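Local coordinates for protein DspB (Aggregatibacter actinomycetemcomitans, PDB 1YHT) that hydrolyses beta-linked N-acetylhexosamine residues as a family 20 glycoside hydrolase and releases biofilm, probably by cutting its N-acetylglucosamine polymer, at residues His57-Ile62 / Thr87-Leu92; Ser64-Gln69 / Lys130-Lys135. All blocks are in the same frame, centred on the assembly; numbering follows the deposited sequence.

Contact 1 (His57-Ile62 / Thr87-Leu92)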
ATOM      1  N   HIS A  57      -3.595 -10.787   0.855  1.00  8.96           N
ATOM      2  CA  HIS A  57      -4.020 -12.158   1.065  1.00  8.57           C
ATOM      3  C   HIS A  57      -4.871 -12.731  -0.069  1.00  8.90           C
ATOM      4  O   HIS A  57      -4.671 -13.869  -0.472  1.00  8.43           O
ATOM      5  CB  HIS A  57      -4.829 -12.293   2.350  1.00  9.60           C
ATOM      6  CG  HIS A  57      -4.104 -11.875   3.573  1.00  7.13           C
ATOM      7  ND1 HIS A  57      -3.020 -12.570   4.057  1.00  9.66           N
ATOM      8  CD2 HIS A  57      -4.375 -10.913   4.484  1.00  7.82           C
ATOM      9  CE1 HIS A  57      -2.634 -12.034   5.198  1.00 10.40           C
ATOM     10  NE2 HIS A  57      -3.443 -11.036   5.490  1.00  8.40           N
ATOM     11  N   GLU A  58      -5.728 -11.904  -0.646  1.00  9.86           N
ATOM     12  CA  GLU A  58      -6.774 -12.375  -1.523  1.00 10.18           C
ATOM     13  C   GLU A  58      -6.270 -12.560  -2.963  1.00  9.90           C
ATOM     14  O   GLU A  58      -6.805 -13.408  -3.695  1.00  9.28           O
ATOM     15  CB  GLU A  58      -7.952 -11.395  -1.523  1.00 10.72           C
ATOM     16  CG  GLU A  58      -8.744 -11.300  -0.213  1.00 12.26           C
ATOM     17  CD  GLU A  58      -8.089 -10.429   0.826  1.00 12.34           C
ATOM     18  OE1 GLU A  58      -6.968  -9.940   0.617  1.00 12.28           O
ATOM     19  OE2 GLU A  58      -8.699 -10.230   1.880  1.00 14.61           O
ATOM     20  N   ASN A  59      -5.270 -11.771  -3.370  1.00  9.37           N
ATOM     21  CA  ASN A  59      -4.751 -11.868  -4.722  1.00  8.58           C
ATOM     22  C   ASN A  59      -3.393 -11.177  -4.904  1.00  9.16           C
ATOM     23  O   ASN A  59      -2.972 -10.374  -4.065  1.00  8.68           O
ATOM     24  CB  ASN A  59      -5.779 -11.257  -5.688  1.00  8.58           C
ATOM     25  CG  ASN A  59      -5.523 -11.595  -7.157  1.00  7.19           C
ATOM     26  OD1 ASN A  59      -4.914 -12.613  -7.508  1.00  7.41           O
ATOM     27  ND2 ASN A  59      -6.050 -10.762  -8.022  1.00  4.15           N
ATOM     28  N   TYR A  60      -2.708 -11.577  -5.983  1.00  8.94           N
ATOM     29  CA  TYR A  60      -1.496 -10.936  -6.484  1.00  8.51           C
ATOM     30  C   TYR A  60      -1.919 -10.535  -7.905  1.00  8.51           C
ATOM     31  O   TYR A  60      -2.026 -11.392  -8.788  1.00  8.12           O
ATOM     32  CB  TYR A  60      -0.319 -11.959  -6.542  1.00  7.97           C
ATOM     33  CG  TYR A  60       0.972 -11.366  -6.998  1.00  7.73           C
ATOM     34  CD1 TYR A  60       1.818 -10.745  -6.084  1.00  7.02           C
ATOM     35  CD2 TYR A  60       1.328 -11.358  -8.351  1.00  9.18           C
ATOM     36  CE1 TYR A  60       3.024 -10.156  -6.493  1.00  7.35           C
ATOM     37  CE2 TYR A  60       2.512 -10.752  -8.786  1.00  9.81           C
ATOM     38  CZ  TYR A  60       3.366 -10.163  -7.818  1.00  9.86           C
ATOM     39  OH  TYR A  60       4.512  -9.543  -8.171  1.00 10.56           O
ATOM     40  N   ALA A  61      -2.136  -9.245  -8.123  1.00  8.02           N
ATOM     41  CA  ALA A  61      -2.923  -8.781  -9.251  1.00  8.14           C
ATOM     42  C   ALA A  61      -2.138  -8.305 -10.484  1.00  7.84           C
ATOM     43  O   ALA A  61      -2.678  -7.543 -11.293  1.00  8.61           O
ATOM     44  CB  ALA A  61      -3.852  -7.682  -8.790  1.00  8.14           C
ATOM     45  N   ILE A  62      -0.894  -8.757 -10.641  1.00  8.47           N
ATOM     46  CA  ILE A  62      -0.105  -8.497 -11.848  1.00  8.19           C
ATOM     47  C   ILE A  62       0.564  -9.751 -12.320  1.00  8.27           C
ATOM     48  O   ILE A  62       0.767 -10.685 -11.563  1.00  8.33           O
ATOM     49  CB  ILE A  62       0.982  -7.369 -11.650  1.00  8.33           C
ATOM     50  CG1 ILE A  62       2.091  -7.805 -10.687  1.00  7.22           C
ATOM     51  CG2 ILE A  62       0.314  -6.144 -11.121  1.00  9.80           C
ATOM     52  CD1 ILE A  62       3.081  -6.662 -10.339  1.00  9.58           C
ATOM     53  N   THR A  87      -6.163 -19.868  -9.667  1.00 15.51           N
ATOM     54  CA  THR A  87      -6.634 -19.095  -8.544  1.00 15.32           C
ATOM     55  C   THR A  87      -8.009 -18.554  -8.778  1.00 14.59           C
ATOM     56  O   THR A  87      -8.690 -18.163  -7.846  1.00 15.50           O
ATOM     57  CB  THR A  87      -5.672 -17.925  -8.240  1.00 15.15           C
ATOM     58  OG1 THR A  87      -5.707 -16.976  -9.318  1.00 14.09           O
ATOM     59  CG2 THR A  87      -4.293 -18.441  -8.055  1.00 14.33           C
ATOM     60  N   GLY A  88      -8.418 -18.506 -10.032  1.00 14.51           N
ATOM     61  CA  GLY A  88      -9.683 -17.892 -10.401  1.00 14.09           C
ATOM     62  C   GLY A  88      -9.725 -16.368 -10.244  1.00 13.97           C
ATOM     63  O   GLY A  88     -10.810 -15.774 -10.247  1.00 13.09           O
ATOM     64  N   LYS A  89      -8.561 -15.732 -10.147  1.00 11.89           N
ATOM     65  CA  LYS A  89      -8.480 -14.275  -9.833  1.00 11.62           C
ATOM     66  C   LYS A  89      -7.834 -13.526 -10.982  1.00  9.83           C
ATOM     67  O   LYS A  89      -7.076 -14.140 -11.714  1.00  8.71           O
ATOM     68  CB  LYS A  89      -7.579 -14.063  -8.633  1.00 12.28           C
ATOM     69  CG  LYS A  89      -8.025 -14.667  -7.381  1.00 15.59           C
ATOM     70  CD  LYS A  89      -9.419 -14.239  -7.046  1.00 21.03           C
ATOM     71  CE  LYS A  89      -9.669 -14.486  -5.559  1.00 24.10           C
ATOM     72  NZ  LYS A  89     -11.103 -14.848  -5.377  1.00 26.21           N
ATOM     73  N   PRO A  90      -8.158 -12.217 -11.148  1.00  8.86           N
ATOM     74  CA  PRO A  90      -7.611 -11.407 -12.228  1.00  8.74           C
ATOM     75  C   PRO A  90      -6.207 -10.877 -12.027  1.00  8.02           C
ATOM     76  O   PRO A  90      -5.757 -10.725 -10.901  1.00  8.74           O
ATOM     77  CB  PRO A  90      -8.590 -10.244 -12.316  1.00  8.47           C
ATOM     78  CG  PRO A  90      -9.095 -10.094 -10.893  1.00  8.95           C
ATOM     79  CD  PRO A  90      -9.192 -11.482 -10.384  1.00  8.43           C
ATOM     80  N   PHE A  91      -5.508 -10.639 -13.129  1.00  7.66           N
ATOM     81  CA  PHE A  91      -4.232  -9.926 -13.032  1.00  7.29           C
ATOM     82  C   PHE A  91      -3.997  -9.080 -14.255  1.00  7.46           C
ATOM     83  O   PHE A  91      -4.528  -9.344 -15.351  1.00  8.58           O
ATOM     84  CB  PHE A  91      -3.094 -10.895 -12.759  1.00  6.81           C
ATOM     85  CG  PHE A  91      -2.845 -11.868 -13.872  1.00  6.87           C
ATOM     86  CD1 PHE A  91      -1.895 -11.574 -14.855  1.00  5.94           C
ATOM     87  CD2 PHE A  91      -3.529 -13.079 -13.943  1.00  9.16           C
ATOM     88  CE1 PHE A  91      -1.625 -12.481 -15.886  1.00  6.49           C
ATOM     89  CE2 PHE A  91      -3.260 -13.976 -14.969  1.00  7.08           C
ATOM     90  CZ  PHE A  91      -2.313 -13.666 -15.947  1.00  7.86           C
ATOM     91  N   LEU A  92      -3.210  -8.027 -14.078  1.00  8.42           N
ATOM     92  CA  LEU A  92      -2.837  -7.145 -15.195  1.00  7.61           C
ATOM     93  C   LEU A  92      -1.716  -7.791 -15.943  1.00  7.52           C
ATOM     94  O   LEU A  92      -0.701  -8.177 -15.339  1.00  8.38           O
ATOM     95  CB  LEU A  92      -2.414  -5.758 -14.681  1.00  7.62           C
ATOM     96  CG  LEU A  92      -3.526  -4.911 -14.092  1.00  8.00           C
ATOM     97  CD1 LEU A  92      -2.964  -3.714 -13.299  1.00  8.10           C
ATOM     98  CD2 LEU A  92      -4.554  -4.461 -15.153  1.00  8.25           C
TER
HETATM   99  O   HOH W   1      -3.990 -14.857  -8.868  1.00 12.94           O
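Two hydrogen bonds join 57-62 to 87-92, Asn59 to Pro90 and Leu92 to Ala61. Asn59 ND2 donates to Pro90 O at 2.9 Å. The bond is nearly straight (163°), lies in the plane of the Asn59 amide and reaches the carbonyl of Pro90 in its own plane. CG of Asn59 stands anti to the backbone N (chi1 -166°), which sends the amide across to the other segment. Further on, Leu92 N donates to Ala61 O at 2.9 Å, and Ile62 and Leu92 form a single beta bridge. A water continues the polar network: it donates to Asn59 OD1 and accepts from Thr87 OG1. That hydroxyl in turn accepts from Lys89 N, closing an ST turn. The amide of Asn59 is thus held at both ends.

The packing has two parts. Lys89 CB lies 3.2 Å from Asn59 OD1, and the two side chains run past each other in opposite directions. Phe91 CB rests on the backbone of Ala61, 3.6 Å from Ala61 C. Phe91 CA also makes a CH...O contact to Ala61 O.

The arrangement joins the loop after barrel strand 49-53 to edge strand 90-91 of a small antiparallel sheet, an excursion from the TIM barrel of family 20.

Contact 2 (Ser64-Gln69 / Lys130-Lys135)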
ATOM      1  N   SER A  64       3.493 -12.270 -13.577  1.00  7.78           N
ATOM      2  CA  SER A  64       4.766 -12.655 -12.938  1.00  7.65           C
ATOM      3  C   SER A  64       5.391 -13.888 -13.596  1.00  7.35           C
ATOM      4  O   SER A  64       4.747 -14.937 -13.671  1.00  7.15           O
ATOM      5  CB  SER A  64       4.570 -12.988 -11.460  1.00  8.20           C
ATOM      6  OG  SER A  64       5.809 -13.392 -10.866  1.00  5.85           O
ATOM      7  N   HIS A  65       6.636 -13.742 -14.059  1.00  6.19           N
ATOM      8  CA  HIS A  65       7.476 -14.906 -14.404  1.00  7.58           C
ATOM      9  C   HIS A  65       7.839 -15.735 -13.153  1.00  8.42           C
ATOM     10  O   HIS A  65       7.700 -16.937 -13.130  1.00  7.08           O
ATOM     11  CB  HIS A  65       8.788 -14.447 -15.070  1.00  7.93           C
ATOM     12  CG  HIS A  65       8.690 -14.182 -16.543  1.00  7.33           C
ATOM     13  ND1 HIS A  65       7.922 -13.171 -17.075  1.00  7.74           N
ATOM     14  CD2 HIS A  65       9.341 -14.759 -17.586  1.00  7.04           C
ATOM     15  CE1 HIS A  65       8.064 -13.174 -18.395  1.00 10.57           C
ATOM     16  NE2 HIS A  65       8.905 -14.150 -18.733  1.00  8.14           N
ATOM     17  N   LEU A  66       8.293 -15.054 -12.097  1.00  9.61           N
ATOM     18  CA  LEU A  66       8.769 -15.755 -10.885  1.00 10.77           C
ATOM     19  C   LEU A  66       7.688 -16.586 -10.205  1.00 10.44           C
ATOM     20  O   LEU A  66       7.951 -17.702  -9.702  1.00 10.44           O
ATOM     21  CB  LEU A  66       9.366 -14.732  -9.889  1.00 11.89           C
ATOM     22  CG  LEU A  66      10.871 -14.433  -9.922  1.00 15.91           C
ATOM     23  CD1 LEU A  66      11.339 -14.079 -11.234  1.00 20.75           C
ATOM     24  CD2 LEU A  66      11.194 -13.291  -8.988  1.00 17.02           C
ATOM     25  N   LEU A  67       6.473 -16.048 -10.148  1.00  9.75           N
ATOM     26  CA  LEU A  67       5.337 -16.773  -9.565  1.00  9.53           C
ATOM     27  C   LEU A  67       4.533 -17.564 -10.599  1.00  9.33           C
ATOM     28  O   LEU A  67       3.557 -18.199 -10.261  1.00 10.27           O
ATOM     29  CB  LEU A  67       4.441 -15.834  -8.788  1.00  8.92           C
ATOM     30  CG  LEU A  67       5.176 -14.954  -7.773  1.00  7.13           C
ATOM     31  CD1 LEU A  67       4.249 -13.929  -7.241  1.00  7.06           C
ATOM     32  CD2 LEU A  67       5.784 -15.743  -6.632  1.00  9.15           C
ATOM     33  N   ASN A  68       4.991 -17.528 -11.843  1.00  9.48           N
ATOM     34  CA  ASN A  68       4.410 -18.227 -12.971  1.00  8.47           C
ATOM     35  C   ASN A  68       2.885 -17.978 -13.139  1.00  7.79           C
ATOM     36  O   ASN A  68       2.088 -18.898 -13.099  1.00  6.47           O
ATOM     37  CB  ASN A  68       4.745 -19.743 -12.955  1.00  8.46           C
ATOM     38  CG  ASN A  68       4.439 -20.404 -14.273  1.00  9.67           C
ATOM     39  OD1 ASN A  68       4.290 -19.727 -15.286  1.00  9.52           O
ATOM     40  ND2 ASN A  68       4.344 -21.737 -14.282  1.00 15.02           N
ATOM     41  N   GLN A  69       2.526 -16.703 -13.250  1.00  8.31           N
ATOM     42  CA  GLN A  69       1.183 -16.229 -13.485  1.00  7.37           C
ATOM     43  C   GLN A  69       1.287 -15.472 -14.768  1.00  7.83           C
ATOM     44  O   GLN A  69       1.708 -14.297 -14.789  1.00  8.01           O
ATOM     45  CB  GLN A  69       0.712 -15.307 -12.342  1.00  7.59           C
ATOM     46  CG  GLN A  69      -0.649 -14.683 -12.634  1.00  6.71           C
ATOM     47  CD  GLN A  69      -1.337 -14.178 -11.397  1.00  6.66           C
ATOM     48  OE1 GLN A  69      -2.146 -14.902 -10.805  1.00  8.87           O
ATOM     49  NE2 GLN A  69      -1.035 -12.911 -11.006  1.00  5.80           N
ATOM     50  N   LYS A 130       1.818 -23.582  -5.719  1.00 13.92           N
ATOM     51  CA  LYS A 130       1.391 -24.236  -6.978  1.00 14.39           C
ATOM     52  C   LYS A 130       2.618 -24.485  -7.888  1.00 14.60           C
ATOM     53  O   LYS A 130       2.824 -25.572  -8.417  1.00 13.08           O
ATOM     54  CB  LYS A 130       0.363 -23.343  -7.681  1.00 14.36           C
ATOM     55  CG  LYS A 130      -0.090 -23.791  -9.093  1.00 15.72           C
ATOM     56  CD  LYS A 130      -0.886 -25.079  -9.033  1.00 19.77           C
ATOM     57  CE  LYS A 130      -1.452 -25.513 -10.409  1.00 23.14           C
ATOM     58  NZ  LYS A 130      -0.370 -25.726 -11.440  1.00 22.43           N
ATOM     59  N   ASP A 131       3.443 -23.456  -8.056  1.00 14.36           N
ATOM     60  CA  ASP A 131       4.534 -23.563  -8.984  1.00 13.85           C
ATOM     61  C   ASP A 131       5.761 -24.315  -8.465  1.00 13.66           C
ATOM     62  O   ASP A 131       6.374 -25.091  -9.194  1.00 12.95           O
ATOM     63  CB  ASP A 131       4.948 -22.195  -9.459  1.00 14.62           C
ATOM     64  CG  ASP A 131       5.831 -22.278 -10.678  1.00 15.29           C
ATOM     65  OD1 ASP A 131       5.401 -22.904 -11.665  1.00 19.74           O
ATOM     66  OD2 ASP A 131       6.916 -21.705 -10.631  1.00 22.22           O
ATOM     67  N   ARG A 132       6.156 -24.043  -7.239  1.00 13.93           N
ATOM     68  CA  ARG A 132       7.364 -24.623  -6.672  1.00 15.33           C
ATOM     69  C   ARG A 132       7.066 -25.752  -5.686  1.00 15.86           C
ATOM     70  O   ARG A 132       7.968 -26.512  -5.368  1.00 17.30           O
ATOM     71  CB  ARG A 132       8.202 -23.546  -5.977  1.00 15.55           C
ATOM     72  CG  ARG A 132       8.460 -22.368  -6.923  1.00 16.30           C
ATOM     73  CD  ARG A 132       9.391 -21.375  -6.344  1.00 18.64           C
ATOM     74  NE  ARG A 132       9.617 -20.292  -7.309  1.00 21.49           N
ATOM     75  CZ  ARG A 132      10.639 -19.453  -7.238  1.00 25.04           C
ATOM     76  NH1 ARG A 132      11.543 -19.611  -6.280  1.00 25.13           N
ATOM     77  NH2 ARG A 132      10.757 -18.473  -8.134  1.00 25.42           N
ATOM     78  N   GLY A 133       5.828 -25.861  -5.217  1.00 15.55           N
ATOM     79  CA  GLY A 133       5.446 -26.969  -4.305  1.00 15.60           C
ATOM     80  C   GLY A 133       5.353 -26.550  -2.847  1.00 15.67           C
ATOM     81  O   GLY A 133       5.901 -25.516  -2.430  1.00 14.25           O
ATOM     82  N   VAL A 134       4.642 -27.357  -2.056  1.00 16.17           N
ATOM     83  CA  VAL A 134       4.365 -27.003  -0.679  1.00 16.30           C
ATOM     84  C   VAL A 134       5.609 -27.070   0.187  1.00 15.53           C
ATOM     85  O   VAL A 134       5.759 -26.214   1.031  1.00 13.84           O
ATOM     86  CB  VAL A 134       3.154 -27.784  -0.004  1.00 16.98           C
ATOM     87  CG1 VAL A 134       2.050 -28.159  -1.029  1.00 19.16           C
ATOM     88  CG2 VAL A 134       3.614 -28.947   0.736  1.00 19.56           C
ATOM     89  N   LYS A 135       6.521 -28.032  -0.016  1.00 15.69           N
ATOM     90  CA  LYS A 135       7.709 -28.080   0.867  1.00 16.99           C
ATOM     91  C   LYS A 135       8.598 -26.848   0.682  1.00 16.16           C
ATOM     92  O   LYS A 135       9.168 -26.306   1.656  1.00 15.51           O
ATOM     93  CB  LYS A 135       8.535 -29.356   0.692  1.00 18.31           C
ATOM     94  CG  LYS A 135       7.763 -30.688   0.966  1.00 24.32           C
ATOM     95  CD  LYS A 135       7.461 -31.099   2.480  1.00 29.20           C
ATOM     96  CE  LYS A 135       7.242 -32.676   2.566  1.00 28.52           C
ATOM     97  NZ  LYS A 135       6.631 -33.338   3.798  1.00 29.00           N
TER
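Leu66 and Asn68, on a type I beta turn from His65 to Asn68, face Asp131 and Arg132 in the last turn of helix 122-132. Ser64 and Gln69 bond to each other through both backbone N and O, and Asn68 and Gln69 facing Ser64 make a G1 beta bulge. Ser64 OG accepts from Leu67 N at 2.8 Å, an ST motif that braces the turn from within. Glu166 of helix 154-171 bonds both Ser64 OG and Leu66 N.

Asn68 ND2 donates to Asp131 OD1 at 3.1 Å, with an N-H...O angle of 158°. The oxygen lies close to the plane of the Asn68 amide. The donor, however, comes from above the carboxylate plane, 50° out of it. The two side chains cross at about a right angle, and their flat groups are turned 66° apart. With CG anti to the backbone N in both, and both CB atoms directed toward the other segment, amide and carboxylate are brought within bonding distance. Asn68 CB also packs 3.6 Å from Asp131 CG.

Arg132 makes the second link, from just before the break between helices 122-132 and 134-140. Its chain is extended from CG to NE and brings the guanidinium edge to the turn. There NH2 donates a weak hydrogen bond to Leu66 O at 3.3 Å, near the guanidinium plane. NH1 has a weak bond of its own to Tyr136 OH in helix 134-140.

Leu67 CB points away from 130-135. Its side chain packs on Leu127 and Val128, earlier in helix 122-132, and on Phe159 and Leu163 of helix 154-171.

No salt bridge joins the two segments here. The helix end meets the turn through one amide-carboxylate bond and one weak guanidinium-carbonyl bond, which suggests a modest polar attachment at the protein surface.

How the contacts relate
Contact 1 is largely buried, whereas contact 2 lies at the surface, with centres about 13 Å apart. Both use the long loop after strand 49-53. Contact 1 ties it to the small antiparallel sheet, and contact 2 ties its next turn to the end of helix 122-132. Backbone carbonyls accept bonds in both, but the beta bridge belongs to contact 1. Charged side chains bond across contact 2. The contacts also touch. Gln69 NE2 probably donates to Tyr60 O at 2.9 Å. The same Gln69 NE2 probably also donates to Ile62 O, again at 2.9 Å. Leu67 CD1 packs 3.9 Å from Tyr60 CZ. The inner side of the contact 2 turn therefore adjoins contact 1.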